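Exotoxin 6 (Staphylococcus aureus subsp. aureus Mu50, PDB 4ZYS) is probably a secreted staphylococcal superantigen-like toxin, built of an OB-fold and a beta-grasp domain, and may bind sugars. Local coordinates at residues P105-K110 / R138-K143; K131-R136 / I157-K162. One frame throughout, in Å; residues are numbered along the deposited sequence.

Contact 1: P105-K110 / R138-K143; sequences PILEIK and RERAIK
Arg140 reaches from helix 130-145 to strand 106-111 of the beta-grasp sheet, where it meets Ile109 with its aliphatic stem and Leu107 with its charged end. At the root of the chain, Arg140 CB lies 4.5 Å from Ile109 CD1. The next carbon makes the closer contact, Arg140 CG to Ile109 CD1 at 3.7 Å, and the two side chains cross at about a right angle. With CG anti to the backbone N (chi1 -179°), the stem leaves the helix towards the strand; bends at chi2 (84°) and chi3 (55°) then turn it aside. Arg140 CD is already 4.8 Å from Ile109 CD1. From NE onward the chain closes on Leu107, with Arg140 CZ 4.3 Å from Leu107 CD2. Arg140 NH1, at 3.5 Å from Leu107 CD2, comes nearest. The guanidinium meets this methyl obliquely. NH1 also donates a hydrogen bond to Leu120 O, just beyond the neighbouring strand 117-119, and a weak one to Ser119 OG. In this helix-on-sheet packing of the toxin domain, the CG methylene rests on Ile109, and the bond to Leu120 O lets a charged group end over the apolar face of the strand.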
loop_
_atom_site.group_PDB
_atom_site.type_symbol
_atom_site.label_atom_id
_atom_site.label_comp_id
_atom_site.label_asym_id
_atom_site.label_seq_id
_atom_site.Cartn_x
_atom_site.Cartn_y
_atom_site.Cartn_z
ATOM N N PRO A 105 -0.379 13.497 -9.203
ATOM C CA PRO A 105 0.162 14.383 -8.163
ATOM C C PRO A 105 1.649 14.650 -8.422
ATOM O O PRO A 105 2.262 13.963 -9.244
ATOM C CB PRO A 105 -0.052 13.571 -6.879
ATOM C CG PRO A 105 0.015 12.141 -7.322
ATOM C CD PRO A 105 -0.596 12.121 -8.693
ATOM N N ILE A 106 2.226 15.646 -7.752
ATOM C CA ILE A 106 3.647 15.903 -7.913
ATOM C C ILE A 106 4.363 14.784 -7.218
ATOM O O ILE A 106 3.960 14.415 -6.117
ATOM C CB ILE A 106 4.055 17.306 -7.347
ATOM C CG1 ILE A 106 3.544 18.456 -8.219
ATOM C CG2 ILE A 106 5.575 17.434 -7.109
ATOM C CD1 ILE A 106 3.736 18.297 -9.721
ATOM N N LEU A 107 5.352 14.177 -7.875
ATOM C CA LEU A 107 6.159 13.154 -7.220
ATOM C C LEU A 107 7.595 13.574 -7.325
ATOM O O LEU A 107 8.104 13.762 -8.424
ATOM C CB LEU A 107 5.954 11.704 -7.747
ATOM C CG LEU A 107 7.013 10.692 -7.252
ATOM C CD1 LEU A 107 6.892 10.419 -5.719
ATOM C CD2 LEU A 107 7.019 9.428 -8.080
ATOM N N GLU A 108 8.246 13.743 -6.185
ATOM C CA GLU A 108 9.665 14.088 -6.142
ATOM C C GLU A 108 10.392 13.082 -5.291
ATOM O O GLU A 108 9.864 12.664 -4.266
ATOM C CB GLU A 108 9.894 15.504 -5.606
ATOM C CG GLU A 108 9.473 16.613 -6.546
ATOM C CD GLU A 108 9.716 17.980 -5.941
ATOM O OE1 GLU A 108 9.125 18.271 -4.879
ATOM O OE2 GLU A 108 10.539 18.741 -6.500
ATOM N N ILE A 109 11.591 12.679 -5.725
ATOM C CA ILE A 109 12.442 11.741 -4.991
ATOM C C ILE A 109 13.764 12.449 -4.708
ATOM O O ILE A 109 14.433 12.923 -5.629
ATOM C CB ILE A 109 12.616 10.366 -5.710
ATOM C CG1 ILE A 109 11.225 9.714 -5.996
ATOM C CG2 ILE A 109 13.527 9.424 -4.868
ATOM C CD1 ILE A 109 11.224 8.304 -6.498
ATOM N N LYS A 110 14.097 12.571 -3.422
ATOM C CA LYS A 110 15.310 13.236 -2.951
ATOM C C LYS A 110 16.234 12.208 -2.341
ATOM O O LYS A 110 15.851 11.568 -1.368
ATOM C CB LYS A 110 14.956 14.362 -1.943
ATOM C CG LYS A 110 16.150 14.949 -1.187
ATOM C CD LYS A 110 15.847 16.314 -0.604
ATOM C CE LYS A 110 16.842 16.740 0.457
ATOM N NZ LYS A 110 18.169 17.073 -0.110
ATOM N N ARG A 138 7.983 2.815 -2.619
ATOM C CA ARG A 138 9.204 2.130 -2.201
ATOM C C ARG A 138 9.787 1.354 -3.392
ATOM O O ARG A 138 10.991 1.369 -3.541
ATOM C CB ARG A 138 8.938 1.215 -0.979
ATOM C CG ARG A 138 8.627 2.013 0.310
ATOM C CD ARG A 138 8.913 1.204 1.546
ATOM N NE ARG A 138 8.079 1.624 2.678
ATOM C CZ ARG A 138 8.407 1.473 3.960
ATOM N NH1 ARG A 138 9.577 0.950 4.297
ATOM N NH2 ARG A 138 7.566 1.843 4.914
ATOM N N GLU A 139 8.946 0.776 -4.271
ATOM C CA GLU A 139 9.341 0.052 -5.499
ATOM C C GLU A 139 10.136 0.955 -6.455
ATOM O O GLU A 139 11.171 0.537 -6.964
ATOM C CB GLU A 139 8.089 -0.492 -6.215
ATOM C CG GLU A 139 8.365 -1.288 -7.482
ATOM C CD GLU A 139 7.118 -1.867 -8.114
ATOM O OE1 GLU A 139 6.092 -1.149 -8.175
ATOM O OE2 GLU A 139 7.168 -3.040 -8.552
ATOM N N ARG A 140 9.648 2.181 -6.672
ATOM C CA ARG A 140 10.258 3.218 -7.508
ATOM C C ARG A 140 11.618 3.641 -6.895
ATOM O O ARG A 140 12.613 3.674 -7.609
ATOM C CB ARG A 140 9.261 4.395 -7.595
ATOM C CG ARG A 140 9.649 5.600 -8.442
ATOM C CD ARG A 140 9.353 5.476 -9.919
ATOM N NE ARG A 140 7.956 5.166 -10.266
ATOM C CZ ARG A 140 7.070 6.050 -10.705
ATOM N NH1 ARG A 140 7.391 7.334 -10.800
ATOM N NH2 ARG A 140 5.858 5.658 -11.061
ATOM N N ALA A 141 11.669 3.905 -5.566
ATOM C CA ALA A 141 12.890 4.268 -4.837
ATOM C C ALA A 141 13.950 3.139 -4.884
ATOM O O ALA A 141 15.140 3.433 -4.967
ATOM C CB ALA A 141 12.550 4.593 -3.395
ATOM N N ILE A 142 13.519 1.861 -4.859
ATOM C CA ILE A 142 14.407 0.694 -4.909
ATOM C C ILE A 142 14.975 0.521 -6.316
ATOM O O ILE A 142 16.190 0.403 -6.479
ATOM C CB ILE A 142 13.687 -0.599 -4.424
ATOM C CG1 ILE A 142 13.372 -0.534 -2.906
ATOM C CG2 ILE A 142 14.468 -1.868 -4.782
ATOM C CD1 ILE A 142 12.254 -1.471 -2.475
ATOM N N LYS A 143 14.082 0.482 -7.321
ATOM C CA LYS A 143 14.439 0.243 -8.717
ATOM C C LYS A 143 15.261 1.370 -9.295
ATOM O O LYS A 143 16.287 1.097 -9.903
ATOM C CB LYS A 143 13.183 -0.013 -9.577
ATOM C CG LYS A 143 12.589 -1.410 -9.381
ATOM C CD LYS A 143 11.510 -1.760 -10.431
ATOM C CE LYS A 143 10.964 -3.162 -10.203
ATOM N NZ LYS A 143 10.144 -3.661 -11.343
#

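Contact 2: K131-R136 / I157-K162; sequences KELDYR and ITITMK
This is a buried helix-on-sheet contact in the beta-grasp domain, where Leu133 and Asp134 of helix 130-145 face Ile159 and Ile157 of strand 155-161. The backbone spacing supports that reading: CA atoms of Leu133 and Ile159 are 9.1 Å apart, and those of Asp134 and Ile157 8.0 Å, a spacing at which side chains from helix and strand meet between the backbones. Ile159 CD1 sits 4.1 Å from Leu133 CB and 4.2 Å from Leu133 CD1. A single methyl thus touches both the root and one branch of the leucine, and the two side chains cross obliquely. Placing Ile159 CG1 anti to the carbonyl carbon (chi1 -58°) and extending chi2 to 161° carries that methyl to the helix. Ile189, on the adjacent strand 189-196, touches both Leu133 and Ile159, which continues the apolar layer across the sheet.

The other half is mixed. Ile157 CD1 approaches Asp134 OD1 at 4.3 Å, a looser van der Waals contact. The buried carboxylate has its polar partners elsewhere: OD1 forms a salt bridge with Arg138 NE, one turn further along the helix, and OD2 a hydrogen bond with Tyr17 OH. These would probably favour the ionised carboxylate and restrict its rotation. Elsewhere on the helix, Lys131, Glu132 and Arg136 touch Phe72 of strand 69-74 in the seven-stranded sheet, so this side meets the other domain. One helix packed across a five-stranded mixed sheet of order 2-1-5-3-4, its first and last strands, 106-111 and 189-196, parallel side by side, is consistent with the toxin beta-grasp domain.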
loop_
_atom_site.group_PDB
_atom_site.type_symbol
_atom_site.label_atom_id
_atom_site.label_comp_id
_atom_site.label_asym_id
_atom_site.label_seq_id
_atom_site.Cartn_x
_atom_site.Cartn_y
_atom_site.Cartn_z
ATOM N N LYS A 131 -1.292 0.973 1.923
ATOM C CA LYS A 131 -0.546 -0.249 1.541
ATOM C C LYS A 131 -0.044 -0.130 0.095
ATOM O O LYS A 131 1.127 -0.446 -0.155
ATOM C CB LYS A 131 -1.424 -1.514 1.687
ATOM C CG LYS A 131 -0.726 -2.802 1.217
ATOM C CD LYS A 131 -1.678 -3.997 1.097
ATOM C CE LYS A 131 -0.961 -5.327 1.062
ATOM N NZ LYS A 131 -0.275 -5.619 2.344
ATOM N N GLU A 132 -0.929 0.284 -0.854
ATOM C CA GLU A 132 -0.576 0.401 -2.283
ATOM C C GLU A 132 0.422 1.544 -2.523
ATOM O O GLU A 132 1.419 1.347 -3.221
ATOM C CB GLU A 132 -1.829 0.617 -3.141
ATOM C CG GLU A 132 -1.515 0.834 -4.614
ATOM C CD GLU A 132 -2.714 0.969 -5.528
ATOM O OE1 GLU A 132 -3.798 0.464 -5.160
ATOM O OE2 GLU A 132 -2.571 1.577 -6.614
ATOM N N LEU A 133 0.153 2.737 -1.937
ATOM C CA LEU A 133 1.041 3.883 -2.106
ATOM C C LEU A 133 2.402 3.573 -1.508
ATOM O O LEU A 133 3.409 3.895 -2.113
ATOM C CB LEU A 133 0.444 5.153 -1.467
ATOM C CG LEU A 133 -0.731 5.760 -2.211
ATOM C CD1 LEU A 133 -1.619 6.536 -1.284
ATOM C CD2 LEU A 133 -0.265 6.604 -3.386
ATOM N N ASP A 134 2.427 2.921 -0.345
ATOM C CA ASP A 134 3.664 2.555 0.355
ATOM C C ASP A 134 4.510 1.617 -0.511
ATOM O O ASP A 134 5.662 1.940 -0.788
ATOM C CB ASP A 134 3.345 1.915 1.715
ATOM C CG ASP A 134 4.534 1.348 2.454
ATOM O OD1 ASP A 134 5.410 2.142 2.870
ATOM O OD2 ASP A 134 4.550 0.131 2.690
ATOM N N TYR A 135 3.908 0.537 -1.021
ATOM C CA TYR A 135 4.614 -0.421 -1.846
ATOM C C TYR A 135 5.138 0.200 -3.134
ATOM O O TYR A 135 6.305 -0.008 -3.468
ATOM C CB TYR A 135 3.721 -1.632 -2.177
ATOM C CG TYR A 135 4.459 -2.689 -2.973
ATOM C CD1 TYR A 135 4.537 -2.617 -4.356
ATOM C CD2 TYR A 135 5.052 -3.773 -2.343
ATOM C CE1 TYR A 135 5.225 -3.576 -5.094
ATOM C CE2 TYR A 135 5.751 -4.739 -3.069
ATOM C CZ TYR A 135 5.826 -4.639 -4.447
ATOM O OH TYR A 135 6.499 -5.570 -5.194
ATOM N N ARG A 136 4.261 0.879 -3.893
ATOM C CA ARG A 136 4.608 1.437 -5.204
ATOM C C ARG A 136 5.654 2.560 -5.100
ATOM O O ARG A 136 6.503 2.683 -5.989
ATOM C CB ARG A 136 3.357 1.932 -5.946
ATOM C CG ARG A 136 2.367 0.821 -6.319
ATOM C CD ARG A 136 2.963 -0.134 -7.363
ATOM N NE ARG A 136 1.975 -1.087 -7.858
ATOM C CZ ARG A 136 2.279 -2.237 -8.443
ATOM N NH1 ARG A 136 3.547 -2.615 -8.565
ATOM N NH2 ARG A 136 1.324 -3.028 -8.884
ATOM N N ILE A 157 8.489 9.022 3.493
ATOM C CA ILE A 157 7.524 9.299 2.439
ATOM C C ILE A 157 6.552 10.339 3.020
ATOM O O ILE A 157 6.049 10.114 4.112
ATOM C CB ILE A 157 6.780 8.052 1.891
ATOM C CG1 ILE A 157 7.721 7.108 1.158
ATOM C CG2 ILE A 157 5.603 8.470 0.980
ATOM C CD1 ILE A 157 7.195 5.657 1.106
ATOM N N THR A 158 6.275 11.450 2.304
ATOM C CA THR A 158 5.316 12.457 2.760
ATOM C C THR A 158 4.253 12.612 1.661
ATOM O O THR A 158 4.579 12.967 0.534
ATOM C CB THR A 158 6.011 13.762 3.175
ATOM O OG1 THR A 158 7.085 13.443 4.056
ATOM C CG2 THR A 158 5.078 14.732 3.874
ATOM N N ILE A 159 2.997 12.248 1.979
ATOM C CA ILE A 159 1.863 12.361 1.071
ATOM C C ILE A 159 1.046 13.573 1.541
ATOM O O ILE A 159 0.515 13.568 2.650
ATOM C CB ILE A 159 1.050 11.031 0.953
ATOM C CG1 ILE A 159 1.988 9.880 0.468
ATOM C CG2 ILE A 159 -0.150 11.199 -0.002
ATOM C CD1 ILE A 159 1.502 8.449 0.708
ATOM N N THR A 160 1.011 14.636 0.723
ATOM C CA THR A 160 0.288 15.851 1.076
ATOM C C THR A 160 -1.031 15.914 0.287
ATOM O O THR A 160 -1.039 15.743 -0.936
ATOM C CB THR A 160 1.175 17.084 0.856
ATOM O OG1 THR A 160 2.398 16.893 1.571
ATOM C CG2 THR A 160 0.505 18.379 1.321
HETATM N N MSE A 161 -2.140 16.180 1.003
HETATM C CA MSE A 161 -3.483 16.288 0.432
HETATM C C MSE A 161 -3.776 17.728 0.032
HETATM O O MSE A 161 -3.026 18.615 0.435
HETATM C CB MSE A 161 -4.515 15.803 1.454
HETATM C CG MSE A 161 -4.145 14.443 2.088
HETATM SE SE MSE A 161 -3.780 13.082 0.787
HETATM C CE MSE A 161 -5.575 12.780 0.288
ATOM N N LYS A 162 -4.868 17.963 -0.751
ATOM C CA LYS A 162 -5.281 19.315 -1.183
ATOM C C LYS A 162 -5.604 20.188 0.003
ATOM O O LYS A 162 -5.325 21.378 -0.045
ATOM C CB LYS A 162 -6.493 19.297 -2.147
ATOM C CG LYS A 162 -6.330 18.336 -3.319
ATOM C CD LYS A 162 -6.840 18.880 -4.657
ATOM C CE LYS A 162 -6.580 17.910 -5.801
ATOM N NZ LYS A 162 -5.145 17.518 -5.940
#

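Overall arrangement
From the N terminus, the chain passes helix 10-17 and the strands of the seven-stranded sheet before reaching strand 106-111, where contact 1 begins. It passes strands 117-119 and 127-129 and enters helix 130-145; residues 131-136 start contact 2, and 138-143 close the first loop over 27 intervening residues. Strand 155-161 then closes contact 2 over 20. The segments alternate, so the two loops cross rather than nest. Both contacts fix the same helix to one sheet, on two strands separated by strand 189-196, which comes last in the chain. Their centres lie 10 Å apart, and they join directly where Arg138 CG packs 4.0 Å from Ile157 CD1.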